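Local coordinates for protein SalCYP truncation (Salinispora tropica, PDB 7ABB) that belongs to the cytochrome P450 family, a mostly helical fold built round a heme group, and holds heme c in its pocket, at residues A[10-15]-A[36-41]; A[20-25]-A[304-309]; A[134-139]-A[235-240]; A[189-194]-A[224-229]. All blocks are in the same frame, centred on the assembly; numbering follows the deposited sequence.

Contact 1. Residues A[10-15]-A[36-41]; sequences SVEFDF and HSSRGD
Ser37 OG is gripped by two backbone groups. It donates to Phe13 O at 2.7 Å, in the carbonyl plane and on a lone pair, and it accepts from Arg39 N of its own segment. The second bond makes an ST turn just past the strand. Ser37 holds OG anti to its backbone N (chi1 179°), carrying the hydroxyl across to Phe13. Val11 and Ser37 form a single beta bridge. Val11 N donates to His36 O at 2.9 Å, and Ser38 N donates to Val11 O. Ser10 OG and His36 ND1 share a hydrogen bond of 2.8 Å at the ring edge. Ser38 OG donates a hydrogen bond to Glu12 OE1 at 3.0 Å, on the anti side but well out of the carboxylate plane. The Arg39 guanidinium lies flat against the Asp14 carboxylate, planes 7° apart. The salt bridge from Asp14 OD2 to Arg39 NH1 (3.6 Å) rests on charge, because the oxygen lies over the guanidinium face and no N-H points at it. Asp14 OD1 accepts from Phe16 N, and a water joins Arg39 NH1 to Phe15 N. The N-terminal loop is thus bridged to strand 34-37, an outermost strand of the mixed sheet in this P450 fold.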
# COMPACT_ATOMS: atom_id res chain seq x y z
N SER A 10 10.44 1.47 -28.98
CA SER A 10 10.63 0.78 -27.71
C SER A 10 11.81 1.37 -26.96
O SER A 10 12.70 1.97 -27.55
CB SER A 10 10.88 -0.71 -27.92
OG SER A 10 9.71 -1.33 -28.42
N VAL A 11 11.82 1.19 -25.65
CA VAL A 11 12.94 1.61 -24.82
C VAL A 11 13.33 0.46 -23.90
O VAL A 11 12.50 -0.38 -23.54
CB VAL A 11 12.61 2.88 -24.01
CG1 VAL A 11 12.54 4.08 -24.93
CG2 VAL A 11 11.31 2.71 -23.24
N GLU A 12 14.61 0.43 -23.53
CA GLU A 12 15.10 -0.59 -22.60
C GLU A 12 14.83 -0.08 -21.19
O GLU A 12 15.68 0.50 -20.53
CB GLU A 12 16.59 -0.85 -22.84
CG GLU A 12 17.14 -2.09 -22.13
CD GLU A 12 16.71 -3.39 -22.79
OE1 GLU A 12 16.25 -3.35 -23.95
OE2 GLU A 12 16.83 -4.45 -22.13
N PHE A 13 13.60 -0.30 -20.73
CA PHE A 13 13.11 0.23 -19.46
C PHE A 13 12.92 -0.88 -18.44
O PHE A 13 12.24 -1.87 -18.71
CB PHE A 13 11.79 0.98 -19.65
CG PHE A 13 11.17 1.47 -18.37
CD1 PHE A 13 11.68 2.57 -17.71
CD2 PHE A 13 10.04 0.85 -17.84
CE1 PHE A 13 11.10 3.03 -16.55
CE2 PHE A 13 9.44 1.32 -16.69
CZ PHE A 13 9.99 2.41 -16.03
N ASP A 14 13.50 -0.68 -17.26
CA ASP A 14 13.40 -1.62 -16.15
C ASP A 14 12.23 -1.21 -15.26
O ASP A 14 12.20 -0.09 -14.76
CB ASP A 14 14.72 -1.59 -15.36
CG ASP A 14 14.73 -2.51 -14.15
OD1 ASP A 14 13.66 -2.98 -13.69
OD2 ASP A 14 15.84 -2.77 -13.64
N PHE A 15 11.26 -2.11 -15.08
CA PHE A 15 10.07 -1.70 -14.33
C PHE A 15 10.34 -1.53 -12.84
O PHE A 15 9.46 -1.03 -12.13
CB PHE A 15 8.91 -2.68 -14.55
CG PHE A 15 9.22 -4.10 -14.18
CD1 PHE A 15 9.42 -4.47 -12.87
CD2 PHE A 15 9.28 -5.07 -15.16
CE1 PHE A 15 9.70 -5.78 -12.53
CE2 PHE A 15 9.55 -6.39 -14.83
CZ PHE A 15 9.76 -6.74 -13.51
N HIS A 36 6.49 1.42 -24.69
CA HIS A 36 6.80 0.01 -24.77
C HIS A 36 8.24 -0.23 -24.34
O HIS A 36 9.16 0.49 -24.77
CB HIS A 36 6.60 -0.54 -26.18
CG HIS A 36 6.75 -2.02 -26.27
ND1 HIS A 36 7.90 -2.64 -26.74
CD2 HIS A 36 5.92 -3.02 -25.88
CE1 HIS A 36 7.74 -3.95 -26.67
NE2 HIS A 36 6.56 -4.21 -26.16
N SER A 37 8.44 -1.22 -23.48
CA SER A 37 9.76 -1.62 -23.05
C SER A 37 10.17 -2.92 -23.73
O SER A 37 9.41 -3.90 -23.73
CB SER A 37 9.82 -1.82 -21.54
OG SER A 37 11.13 -2.23 -21.18
N SER A 38 11.39 -2.93 -24.26
CA SER A 38 11.95 -4.12 -24.87
C SER A 38 12.72 -4.97 -23.88
O SER A 38 13.29 -5.99 -24.26
CB SER A 38 12.87 -3.72 -26.03
OG SER A 38 13.82 -2.76 -25.59
N ARG A 39 12.75 -4.58 -22.62
CA ARG A 39 13.57 -5.27 -21.64
C ARG A 39 12.92 -6.58 -21.20
O ARG A 39 11.71 -6.65 -20.98
CB ARG A 39 13.81 -4.37 -20.43
CG ARG A 39 14.93 -4.84 -19.54
CD ARG A 39 15.41 -3.71 -18.65
NE ARG A 39 16.53 -4.14 -17.82
CZ ARG A 39 16.40 -4.82 -16.69
NH1 ARG A 39 15.20 -5.16 -16.24
NH2 ARG A 39 17.49 -5.16 -16.00
N GLY A 40 13.74 -7.62 -21.07
CA GLY A 40 13.24 -8.91 -20.64
C GLY A 40 12.34 -9.51 -21.71
O GLY A 40 12.67 -9.52 -22.90
N ASP A 41 11.18 -10.01 -21.28
CA ASP A 41 10.17 -10.51 -22.20
C ASP A 41 9.37 -9.40 -22.86
O ASP A 41 8.50 -9.69 -23.68
CB ASP A 41 9.21 -11.45 -21.45
CG ASP A 41 9.91 -12.69 -20.92
OD1 ASP A 41 10.91 -13.13 -21.53
OD2 ASP A 41 9.45 -13.23 -19.89
O HOH W 1 12.30 -4.93 -16.32

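Contact 2. Residues A[20-25]-A[304-309]; sequences QAYRRV and LLPLAL
Apolar packing makes up most of this contact between helix 19-29 and the turn that leads from strand 302-304 into helix 307-310. Tyr22 CD2 meets Pro306 CB at 3.7 Å, the two side chains lying roughly perpendicular. Leu309 CD2 touches both helix residues, 4.0 Å from Tyr22 CB and 3.6 Å from Arg23 CG. Leu309 CD1 lies at the edge of the Tyr22 ring. Near the far end of that ring, Leu304 CD1 is 3.8 Å from Tyr22 OH. The hydroxyl is hydrogen-bonded to Phe15 O.

One polar bond crosses the contact. Arg23 NH1 donates to Ala308 O at 3.2 Å, with an N-H...O angle of 161°. The oxygen lies in the guanidinium plane, while the donor is tilted 19° from the carbonyl plane. The Arg23 chain bends at chi3 (-72°), which swings the guanidinium across to Ala308. Arg23 also makes a cation-pi contact with Tyr312.

Pro306 sits at the N-cap position of helix 307-310. Leu307, which follows it, touches the heme c. The contact is thus mainly apolar, with one charged donor spent on a neutral carbonyl in the segment that carries the pocket residue Leu307.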
# COMPACT_ATOMS: atom_id res chain seq x y z
N GLN A 20 9.93 8.71 -10.30
CA GLN A 20 10.50 9.78 -11.11
C GLN A 20 11.00 9.26 -12.44
O GLN A 20 10.91 9.95 -13.46
CB GLN A 20 11.64 10.44 -10.35
CG GLN A 20 11.65 11.94 -10.38
CD GLN A 20 12.75 12.49 -9.51
OE1 GLN A 20 12.51 12.93 -8.38
NE2 GLN A 20 13.98 12.43 -10.01
N ALA A 21 11.55 8.05 -12.44
CA ALA A 21 12.06 7.48 -13.68
C ALA A 21 10.91 7.09 -14.60
O ALA A 21 10.95 7.35 -15.80
CB ALA A 21 12.96 6.29 -13.39
N TYR A 22 9.86 6.46 -14.04
CA TYR A 22 8.67 6.23 -14.83
C TYR A 22 8.21 7.52 -15.51
O TYR A 22 7.89 7.53 -16.70
CB TYR A 22 7.54 5.68 -13.96
CG TYR A 22 7.50 4.18 -13.84
CD1 TYR A 22 8.34 3.51 -12.95
CD2 TYR A 22 6.63 3.44 -14.61
CE1 TYR A 22 8.29 2.14 -12.82
CE2 TYR A 22 6.58 2.06 -14.49
CZ TYR A 22 7.41 1.42 -13.60
OH TYR A 22 7.34 0.04 -13.50
N ARG A 23 8.16 8.62 -14.76
CA ARG A 23 7.62 9.85 -15.30
C ARG A 23 8.54 10.45 -16.36
O ARG A 23 8.06 10.94 -17.38
CB ARG A 23 7.35 10.86 -14.19
CG ARG A 23 6.12 10.47 -13.36
CD ARG A 23 5.65 11.54 -12.40
NE ARG A 23 6.55 11.72 -11.25
CZ ARG A 23 6.43 11.09 -10.08
NH1 ARG A 23 5.46 10.20 -9.89
NH2 ARG A 23 7.31 11.36 -9.11
N ARG A 24 9.86 10.36 -16.15
CA ARG A 24 10.80 10.88 -17.15
C ARG A 24 10.72 10.08 -18.44
O ARG A 24 10.71 10.64 -19.54
CB ARG A 24 12.22 10.84 -16.63
CG ARG A 24 13.25 11.46 -17.59
CD ARG A 24 14.68 11.13 -17.17
NE ARG A 24 14.96 9.70 -17.25
CZ ARG A 24 15.32 9.06 -18.36
NH1 ARG A 24 15.47 9.71 -19.51
NH2 ARG A 24 15.55 7.75 -18.32
N VAL A 25 10.68 8.75 -18.33
CA VAL A 25 10.63 7.91 -19.53
C VAL A 25 9.33 8.17 -20.27
O VAL A 25 9.32 8.26 -21.50
CB VAL A 25 10.81 6.43 -19.16
CG1 VAL A 25 10.54 5.54 -20.38
CG2 VAL A 25 12.20 6.17 -18.66
N LEU A 304 1.67 -2.87 -17.74
CA LEU A 304 1.80 -2.31 -16.40
C LEU A 304 0.94 -1.06 -16.25
O LEU A 304 0.79 -0.26 -17.19
CB LEU A 304 3.25 -1.97 -16.08
CG LEU A 304 4.27 -3.11 -16.17
CD1 LEU A 304 5.58 -2.66 -15.54
CD2 LEU A 304 3.74 -4.37 -15.50
N LEU A 305 0.44 -0.86 -15.03
CA LEU A 305 -0.50 0.20 -14.68
C LEU A 305 0.11 1.05 -13.57
O LEU A 305 -0.35 1.03 -12.42
CB LEU A 305 -1.84 -0.39 -14.25
CG LEU A 305 -2.50 -1.35 -15.26
CD1 LEU A 305 -3.85 -1.82 -14.72
CD2 LEU A 305 -2.65 -0.70 -16.58
N PRO A 306 1.17 1.83 -13.87
CA PRO A 306 1.88 2.54 -12.78
C PRO A 306 1.05 3.67 -12.20
O PRO A 306 0.67 4.62 -12.90
CB PRO A 306 3.15 3.06 -13.47
CG PRO A 306 2.76 3.14 -14.93
CD PRO A 306 1.88 1.96 -15.15
N LEU A 307 0.81 3.60 -10.89
CA LEU A 307 0.08 4.66 -10.21
C LEU A 307 0.87 5.97 -10.21
O LEU A 307 0.28 7.05 -10.12
CB LEU A 307 -0.25 4.22 -8.78
CG LEU A 307 -1.01 2.88 -8.68
CD1 LEU A 307 -1.37 2.63 -7.22
CD2 LEU A 307 -2.26 2.90 -9.56
N ALA A 308 2.20 5.89 -10.30
CA ALA A 308 3.06 7.08 -10.41
C ALA A 308 2.81 7.85 -11.70
O ALA A 308 3.16 9.02 -11.78
CB ALA A 308 4.53 6.68 -10.35
N LEU A 309 2.26 7.20 -12.71
CA LEU A 309 1.84 7.92 -13.91
C LEU A 309 0.37 8.31 -13.84
O LEU A 309 0.04 9.48 -14.13
CB LEU A 309 2.13 7.08 -15.17
CG LEU A 309 3.61 6.75 -15.40
CD1 LEU A 309 3.81 6.05 -16.73
CD2 LEU A 309 4.50 7.95 -15.33

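Contact 3. Residues A[134-139]-A[235-240]; sequences FARPYV and AGVDST. With HEC (heme c), chain B.
Val139 packs on Gly236, Val237 and Thr240, at the break between helices 222-235 and 238-253. These two helices together probably form the I-helix of the P450 fold, and AGVDST resembles its signature sequence. Val139 CG1 touches Gly236 O at 3.5 Å, packs on Val237 CA and also reaches Thr240. Val139 CG2 lies 3.9 Å from Thr240 CG2. Val139 CG1 stands anti to the backbone N (chi1 171°), which aims it at the helix break. Val237 CG1 rests against both Val139 CG1 and Arg136 CG, each at 4.1 Å.

No direct hydrogen bond joins the segments, but two waters do. One accepts from Arg136 NE, in the guanidinium plane, and donates to Asp238 OD1. The other donates to both Val139 O and Gly236 O, so it links the two carbonyls. Arg136 is anchored further by a salt bridge to Asp132, and Asp238 by Asn161. Met244, one turn past Thr240, also packs on Val139.

The other side of segment 235-240 touches the heme c directly. Ala235 CB is 3.5 Å from the meso carbon CHD, and Ser239 CB is 3.6 Å from C3B. Thr240 OG1 lies 3.4 Å from CAB of the heme c.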
# COMPACT_ATOMS: atom_id res chain seq x y z
N PHE A 134 9.53 3.31 14.49
CA PHE A 134 8.15 3.74 14.74
C PHE A 134 7.19 3.12 13.73
O PHE A 134 6.37 2.28 14.12
CB PHE A 134 8.03 5.27 14.74
CG PHE A 134 6.61 5.74 14.73
CD1 PHE A 134 5.73 5.27 15.68
CD2 PHE A 134 6.12 6.57 13.75
CE1 PHE A 134 4.40 5.64 15.67
CE2 PHE A 134 4.79 6.95 13.74
CZ PHE A 134 3.93 6.49 14.68
N ALA A 135 7.24 3.51 12.47
CA ALA A 135 6.11 3.25 11.58
C ALA A 135 5.93 1.76 11.33
O ALA A 135 4.79 1.28 11.31
CB ALA A 135 6.26 4.00 10.26
N ARG A 136 7.02 1.00 11.11
CA ARG A 136 6.83 -0.41 10.78
C ARG A 136 6.22 -1.20 11.94
O ARG A 136 5.23 -1.92 11.72
CB ARG A 136 8.14 -1.03 10.30
CG ARG A 136 7.96 -2.40 9.66
CD ARG A 136 9.24 -2.90 9.04
NE ARG A 136 9.67 -1.99 7.97
CZ ARG A 136 10.77 -1.24 7.99
NH1 ARG A 136 11.62 -1.27 9.02
NH2 ARG A 136 11.01 -0.45 6.96
N PRO A 137 6.74 -1.14 13.17
CA PRO A 137 6.06 -1.86 14.25
C PRO A 137 4.66 -1.34 14.52
O PRO A 137 3.76 -2.13 14.86
CB PRO A 137 7.01 -1.68 15.45
CG PRO A 137 7.92 -0.65 15.10
CD PRO A 137 8.00 -0.54 13.62
N TYR A 138 4.44 -0.04 14.35
CA TYR A 138 3.10 0.54 14.48
C TYR A 138 2.13 -0.09 13.50
O TYR A 138 1.07 -0.60 13.89
CB TYR A 138 3.20 2.05 14.23
CG TYR A 138 1.93 2.79 14.00
CD1 TYR A 138 1.03 3.04 15.03
CD2 TYR A 138 1.61 3.27 12.73
CE1 TYR A 138 -0.14 3.74 14.80
CE2 TYR A 138 0.47 3.97 12.51
CZ TYR A 138 -0.39 4.24 13.53
OH TYR A 138 -1.52 4.95 13.27
N VAL A 139 2.47 -0.06 12.22
CA VAL A 139 1.59 -0.58 11.19
C VAL A 139 1.38 -2.07 11.36
O VAL A 139 0.26 -2.58 11.19
CB VAL A 139 2.16 -0.23 9.80
CG1 VAL A 139 1.39 -0.96 8.70
CG2 VAL A 139 2.08 1.27 9.57
N ALA A 235 0.64 -7.62 1.93
CA ALA A 235 0.01 -6.39 1.46
C ALA A 235 -0.12 -5.33 2.54
O ALA A 235 -0.19 -4.14 2.23
CB ALA A 235 -1.39 -6.70 0.92
N GLY A 236 -0.18 -5.73 3.81
CA GLY A 236 -0.68 -4.85 4.84
C GLY A 236 0.33 -4.02 5.62
O GLY A 236 -0.12 -3.34 6.55
N VAL A 237 1.62 -4.03 5.30
CA VAL A 237 2.61 -3.25 6.05
C VAL A 237 3.33 -2.22 5.18
O VAL A 237 3.24 -1.02 5.44
CB VAL A 237 3.64 -4.16 6.73
CG1 VAL A 237 4.59 -3.32 7.56
CG2 VAL A 237 2.97 -5.21 7.61
N ASP A 238 4.07 -2.67 4.16
CA ASP A 238 5.10 -1.81 3.57
C ASP A 238 4.51 -0.59 2.88
O ASP A 238 5.05 0.52 3.00
CB ASP A 238 5.95 -2.61 2.59
CG ASP A 238 6.77 -3.71 3.26
OD1 ASP A 238 6.87 -3.77 4.51
OD2 ASP A 238 7.36 -4.51 2.51
N SER A 239 3.43 -0.75 2.12
CA SER A 239 2.87 0.41 1.44
C SER A 239 2.40 1.47 2.43
O SER A 239 2.56 2.68 2.18
CB SER A 239 1.70 0.02 0.55
OG SER A 239 2.15 -0.56 -0.65
N THR A 240 1.77 1.04 3.53
CA THR A 240 1.32 1.98 4.55
C THR A 240 2.51 2.67 5.20
O THR A 240 2.51 3.90 5.35
CB THR A 240 0.47 1.26 5.61
OG1 THR A 240 -0.59 0.54 4.95
CG2 THR A 240 -0.16 2.24 6.57
FE HEC B . -3.70 -2.72 -0.55
CHA HEC B . -4.79 -4.48 -3.30
CHB HEC B . -2.49 -0.30 -2.66
CHC HEC B . -2.65 -0.93 2.18
CHD HEC B . -4.58 -5.28 1.51
NA HEC B . -3.64 -2.46 -2.55
C1A HEC B . -4.19 -3.28 -3.54
C2A HEC B . -4.01 -2.70 -4.86
C3A HEC B . -3.38 -1.53 -4.65
C4A HEC B . -3.14 -1.37 -3.24
CMA HEC B . -2.92 -0.50 -5.70
CAA HEC B . -4.51 -3.30 -6.22
CBA HEC B . -3.52 -4.24 -6.89
CGA HEC B . -4.07 -4.71 -8.22
O1A HEC B . -3.39 -5.59 -8.80
O2A HEC B . -5.14 -4.21 -8.64
NB HEC B . -2.71 -0.99 -0.29
C1B HEC B . -2.33 -0.11 -1.29
C2B HEC B . -1.77 1.05 -0.65
C3B HEC B . -1.84 0.88 0.68
C4B HEC B . -2.40 -0.40 0.93
CMB HEC B . -1.26 2.24 -1.48
CAB HEC B . -1.40 1.72 1.86
CBB HEC B . -1.10 3.16 1.57
NC HEC B . -3.61 -3.07 1.45
C1C HEC B . -3.22 -2.15 2.40
C2C HEC B . -3.48 -2.70 3.71
C3C HEC B . -4.03 -3.92 3.55
C4C HEC B . -4.09 -4.17 2.13
CMC HEC B . -3.19 -1.95 5.01
CAC HEC B . -4.47 -4.98 4.58
CBC HEC B . -4.77 -4.55 6.02
ND HEC B . -4.49 -4.52 -0.86
C1D HEC B . -4.78 -5.43 0.17
C2D HEC B . -5.37 -6.59 -0.42
C3D HEC B . -5.44 -6.37 -1.89
C4D HEC B . -4.89 -5.05 -2.08
CMD HEC B . -5.82 -7.84 0.35
CAD HEC B . -5.98 -7.33 -2.96
CBD HEC B . -7.44 -7.00 -3.18
CGD HEC B . -8.00 -7.84 -4.31
O1D HEC B . -9.24 -7.91 -4.44
O2D HEC B . -7.19 -8.42 -5.05
O HOH W 2 7.69 -1.70 6.03
O HOH W 3 -1.73 -2.42 8.58

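Contact 4. Residues A[189-194]-A[224-229]; sequences YVRRHV and DRESLL
Leu229 of helix 222-235 packs against Val190, and its side chain can be followed outward along helix 182-199. Leu229 CB meets Val190 CG1 at 3.8 Å, and the two side chains run alongside each other, pointing opposite ways. Leu229 CG stands anti to the carbonyl carbon (chi1 -70°), which carries the branch on toward the next turn of the facing helix. There Leu229 CD1 reaches Val194 CG2 at 3.8 Å. The same methyl lies at the edge of the His193 ring, 4.2 Å from His193 CD2. The leucine also touches Thr207, and His193 meets Trp149 edge-to-face.

Glu226 extends the contact beside this apolar group. Glu226 CB is 4.0 Å from Val190 CG2. Glu226 OE1 lies 3.4 Å from Arg191 CG, so the carboxylate rests against the arginine's aliphatic part. The charged ends stay apart, with Arg191 NH1 and Glu226 OE1 4.6 Å from each other. Arg191 NH2 makes its salt bridge with Glu188 in its own helix. The segment axes come within 9.3 Å and their directions are 121° apart.

Helix 222-235 is probably the first half of the I-helix, and helix 182-199 crosses it, consistent with the G helix of P450s. No hydrogen bond or salt bridge crosses the contact. The pair therefore rests on apolar packing of Val190, Val194 and Leu229, while the more solvent-exposed Arg191-Glu226 pair probably adds little.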
# COMPACT_ATOMS: atom_id res chain seq x y z
N TYR A 189 4.14 -19.76 10.01
CA TYR A 189 3.35 -18.96 10.94
C TYR A 189 1.86 -19.03 10.62
O TYR A 189 1.04 -19.27 11.50
CB TYR A 189 3.84 -17.51 10.94
CG TYR A 189 3.07 -16.68 11.93
CD1 TYR A 189 3.42 -16.65 13.27
CD2 TYR A 189 1.96 -15.95 11.54
CE1 TYR A 189 2.72 -15.91 14.18
CE2 TYR A 189 1.25 -15.18 12.45
CZ TYR A 189 1.63 -15.18 13.77
OH TYR A 189 0.92 -14.43 14.67
N VAL A 190 1.49 -18.83 9.35
CA VAL A 190 0.06 -18.84 9.02
C VAL A 190 -0.52 -20.25 9.19
O VAL A 190 -1.69 -20.39 9.57
CB VAL A 190 -0.22 -18.30 7.61
CG1 VAL A 190 0.31 -16.87 7.46
CG2 VAL A 190 0.34 -19.21 6.55
N ARG A 191 0.27 -21.29 8.91
CA ARG A 191 -0.18 -22.66 9.17
C ARG A 191 -0.47 -22.86 10.64
O ARG A 191 -1.49 -23.45 11.02
CB ARG A 191 0.88 -23.66 8.71
CG ARG A 191 0.85 -23.97 7.25
CD ARG A 191 1.42 -25.35 6.96
NE ARG A 191 2.84 -25.42 7.30
CZ ARG A 191 3.82 -25.01 6.50
NH1 ARG A 191 3.54 -24.48 5.32
NH2 ARG A 191 5.08 -25.11 6.90
N ARG A 192 0.42 -22.37 11.50
CA ARG A 192 0.22 -22.49 12.94
C ARG A 192 -0.99 -21.66 13.39
O ARG A 192 -1.71 -22.09 14.30
CB ARG A 192 1.48 -22.07 13.69
CG ARG A 192 2.64 -23.08 13.63
CD ARG A 192 3.81 -22.61 14.51
NE ARG A 192 4.80 -23.66 14.77
CZ ARG A 192 6.10 -23.59 14.45
NH1 ARG A 192 6.90 -24.61 14.75
NH2 ARG A 192 6.60 -22.53 13.83
N HIS A 193 -1.23 -20.51 12.77
CA HIS A 193 -2.37 -19.69 13.15
C HIS A 193 -3.68 -20.38 12.80
O HIS A 193 -4.63 -20.39 13.59
CB HIS A 193 -2.30 -18.31 12.48
CG HIS A 193 -3.34 -17.36 12.97
ND1 HIS A 193 -3.39 -16.92 14.27
CD2 HIS A 193 -4.42 -16.82 12.35
CE1 HIS A 193 -4.43 -16.12 14.43
NE2 HIS A 193 -5.07 -16.04 13.27
N VAL A 194 -3.76 -20.95 11.60
CA VAL A 194 -4.96 -21.69 11.22
C VAL A 194 -5.22 -22.78 12.24
O VAL A 194 -6.34 -22.96 12.73
CB VAL A 194 -4.81 -22.26 9.80
CG1 VAL A 194 -5.98 -23.19 9.45
CG2 VAL A 194 -4.75 -21.12 8.82
N ASP A 224 -6.26 -22.26 0.68
CA ASP A 224 -6.72 -20.91 0.38
C ASP A 224 -6.71 -20.04 1.64
O ASP A 224 -6.38 -18.85 1.57
CB ASP A 224 -8.11 -20.93 -0.25
CG ASP A 224 -8.08 -21.29 -1.75
OD1 ASP A 224 -6.99 -21.33 -2.36
OD2 ASP A 224 -9.17 -21.53 -2.32
N ARG A 225 -7.05 -20.62 2.80
CA ARG A 225 -6.93 -19.89 4.06
C ARG A 225 -5.51 -19.40 4.26
O ARG A 225 -5.29 -18.24 4.61
CB ARG A 225 -7.31 -20.78 5.25
CG ARG A 225 -8.78 -20.87 5.50
CD ARG A 225 -9.14 -21.67 6.75
NE ARG A 225 -10.56 -21.98 6.65
CZ ARG A 225 -11.06 -23.07 6.08
NH1 ARG A 225 -10.26 -24.03 5.63
NH2 ARG A 225 -12.37 -23.22 6.02
N GLU A 226 -4.54 -20.28 4.06
CA GLU A 226 -3.14 -19.90 4.22
C GLU A 226 -2.74 -18.87 3.18
O GLU A 226 -2.00 -17.93 3.47
CB GLU A 226 -2.26 -21.14 4.14
CG GLU A 226 -2.50 -22.10 5.27
CD GLU A 226 -1.82 -23.44 5.05
OE1 GLU A 226 -0.82 -23.47 4.31
OE2 GLU A 226 -2.29 -24.45 5.62
N SER A 227 -3.23 -19.04 1.95
CA SER A 227 -2.94 -18.04 0.92
C SER A 227 -3.46 -16.67 1.33
O SER A 227 -2.73 -15.67 1.28
CB SER A 227 -3.55 -18.48 -0.40
OG SER A 227 -3.24 -17.54 -1.40
N LEU A 228 -4.73 -16.60 1.75
CA LEU A 228 -5.31 -15.33 2.17
C LEU A 228 -4.47 -14.66 3.25
O LEU A 228 -4.13 -13.48 3.15
CB LEU A 228 -6.74 -15.55 2.68
CG LEU A 228 -7.39 -14.34 3.34
CD1 LEU A 228 -7.60 -13.20 2.36
CD2 LEU A 228 -8.70 -14.76 4.00
N LEU A 229 -4.14 -15.41 4.30
CA LEU A 229 -3.39 -14.85 5.42
C LEU A 229 -2.01 -14.39 4.97
O LEU A 229 -1.52 -13.36 5.44
CB LEU A 229 -3.27 -15.90 6.54
CG LEU A 229 -4.59 -16.18 7.25
CD1 LEU A 229 -4.46 -17.36 8.23
CD2 LEU A 229 -5.09 -14.94 7.99

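Contacts 1 and 2 are neighbours, with centres 13 Å apart. They share apolar packing: Phe13 CZ packs on Tyr22 CE1 at 3.6 Å, and Phe15 CB on Leu304 CD1 at 3.5 Å. Their segments alternate along the chain, so the N-terminal region is tied to both the sheet and the later turn. Contacts 3 and 4 are linked through successive helices, 222-235 and 238-253. Their centres are 20 Å apart and they do not touch. Contact 3 lies beside the heme c, and contact 2 touches it through Leu307. In contact 4 the side chain of Leu229 is about 10 Å from the heme c. Contacts 2 and 4 lie on opposite sides of the chain's centre.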